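Local coordinates for uncharacterized protein (PDB 2Q30), which is of unknown function but adopts the double-stranded beta-helix fold of the RmlC-like cupins, at residues Val94-Val97 / Thr98-Val102. Numbering follows the deposited sequence.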
loop_
_atom_site.group_PDB
_atom_site.type_symbol
_atom_site.label_atom_id
_atom_site.label_comp_id
_atom_site.label_asym_id
_atom_site.label_seq_id
_atom_site.Cartn_x
_atom_site.Cartn_y
_atom_site.Cartn_z
ATOM N N VAL A 94 -8.279 -13.072 0.631
ATOM C CA VAL A 94 -9.050 -11.894 0.190
ATOM C C VAL A 94 -10.201 -12.361 -0.677
ATOM O O VAL A 94 -9.982 -13.202 -1.519
ATOM C CB VAL A 94 -8.177 -10.943 -0.631
ATOM C CG1 VAL A 94 -8.996 -9.786 -1.139
ATOM C CG2 VAL A 94 -6.988 -10.433 0.197
ATOM N N ARG A 95 -11.399 -11.817 -0.449
ATOM C CA ARG A 95 -12.589 -12.120 -1.228
ATOM C C ARG A 95 -13.096 -10.811 -1.810
ATOM O O ARG A 95 -13.236 -9.840 -1.084
ATOM C CB ARG A 95 -13.630 -12.749 -0.325
ATOM C CG ARG A 95 -14.780 -13.388 -1.055
ATOM C CD ARG A 95 -15.660 -14.102 -0.050
ATOM N NE ARG A 95 -14.966 -15.265 0.469
ATOM C CZ ARG A 95 -14.971 -15.720 1.725
ATOM N NH1 ARG A 95 -15.582 -15.103 2.730
ATOM N NH2 ARG A 95 -14.272 -16.799 1.986
ATOM N N ALA A 96 -13.345 -10.782 -3.115
ATOM C CA ALA A 96 -13.829 -9.593 -3.777
ATOM C C ALA A 96 -15.360 -9.607 -3.806
ATOM O O ALA A 96 -15.957 -10.580 -4.285
ATOM C CB ALA A 96 -13.311 -9.540 -5.164
ATOM N N VAL A 97 -15.987 -8.546 -3.294
ATOM C CA VAL A 97 -17.446 -8.369 -3.391
ATOM C C VAL A 97 -17.735 -7.697 -4.750
ATOM O O VAL A 97 -18.639 -8.112 -5.465
ATOM C CB VAL A 97 -18.031 -7.575 -2.197
ATOM C CG1 VAL A 97 -19.499 -7.209 -2.463
ATOM C CG2 VAL A 97 -17.884 -8.399 -0.891
ATOM N N THR A 98 -16.998 -6.629 -5.055
ATOM C CA THR A 98 -17.063 -5.946 -6.345
ATOM C C THR A 98 -15.766 -6.300 -7.064
ATOM O O THR A 98 -14.882 -6.970 -6.500
ATOM C CB THR A 98 -17.122 -4.392 -6.206
ATOM O OG1 THR A 98 -15.898 -3.892 -5.639
ATOM C CG2 THR A 98 -18.285 -3.929 -5.348
ATOM N N ASP A 99 -15.614 -5.825 -8.306
ATOM C CA ASP A 99 -14.302 -5.949 -9.005
ATOM C C ASP A 99 -13.321 -5.186 -8.101
ATOM O O ASP A 99 -13.635 -4.097 -7.623
ATOM C CB ASP A 99 -14.307 -5.342 -10.392
ATOM C CG ASP A 99 -15.182 -6.096 -11.376
ATOM O OD1 ASP A 99 -15.673 -7.196 -11.084
ATOM O OD2 ASP A 99 -15.314 -5.579 -12.487
HETATM N N MSE A 100 -12.159 -5.775 -7.856
HETATM C CA MSE A 100 -11.274 -5.276 -6.824
HETATM C C MSE A 100 -9.821 -5.494 -7.143
HETATM O O MSE A 100 -9.453 -6.504 -7.754
HETATM C CB MSE A 100 -11.603 -6.047 -5.555
HETATM C CG MSE A 100 -11.032 -5.517 -4.271
HETATM SE SE MSE A 100 -11.200 -6.888 -2.916
HETATM C CE MSE A 100 -9.628 -7.809 -3.224
ATOM N N LYS A 101 -8.994 -4.539 -6.731
ATOM C CA LYS A 101 -7.555 -4.694 -6.821
ATOM C C LYS A 101 -6.939 -4.353 -5.472
ATOM O O LYS A 101 -7.322 -3.359 -4.816
ATOM C CB LYS A 101 -6.943 -3.899 -7.962
ATOM C CG LYS A 101 -5.502 -4.244 -8.241
ATOM C CD LYS A 101 -4.989 -3.568 -9.501
ATOM C CE LYS A 101 -3.538 -3.944 -9.845
ATOM N NZ LYS A 101 -3.155 -3.393 -11.202
ATOM N N VAL A 102 -5.993 -5.198 -5.064
ATOM C CA VAL A 102 -5.235 -5.004 -3.831
ATOM C C VAL A 102 -3.742 -5.077 -4.097
ATOM O O VAL A 102 -3.325 -5.669 -5.076
ATOM C CB VAL A 102 -5.627 -6.027 -2.716
ATOM C CG1 VAL A 102 -7.117 -5.910 -2.410
ATOM C CG2 VAL A 102 -5.227 -7.452 -3.089
#
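Strands 94-96 and 100-102 run nearly antiparallel, at 154°, with segment axes 8.2 Å apart at closest approach and no hydrogen bond between them, which shows that they are not neighbours in one sheet of the cupin double-stranded beta-helix. The CA-CB bonds of Val94 and Ala96 on one strand and of Met100 and Val102 on the other point toward the opposite strand, across the interior of the fold. The chain makes this passage through Val97, Thr98 and Asp99: strand 92-96 belongs to the four-stranded sheet, strand 100-107 to the five-stranded one. Ala96 lies nearest the turn, its CB 3.9 Å from Met100 CB and 3.3 Å from Thr98 O. Met100, a selenomethionine, touches Val94, Arg95 and Ala96 in the preceding strand. With CG anti to the backbone N (chi1 -167°) and chi2 also extended, its chain reaches across the gap and sets SE against the backbone there, 3.9 Å from Ala96 CA and 4.0 Å from Arg95 O. A bend at chi3 then places CE against Val94 CG1 in the model, a doubtful fit because the two carbons are too close. Farther from the turn, Val102 CG1 comes to 4.5 Å from Val94 CG1, a looser apolar contact. Phe40 of strand 34-40 packs on both Ala96 and Met100, while Ile59 of strand 56-63 touches both Val94 and Val102, so the opposing strands share apolar neighbours from the five-stranded sheet. At the turn itself, a backbone hydrogen bond joins Val97 to Glu65, and Thr98 OG1 bonds to Glu65 N. The same hydroxyl donates to Asp99 O, with OG1 3.0 Å from that oxygen and above the carbonyl plane, 51° out of it.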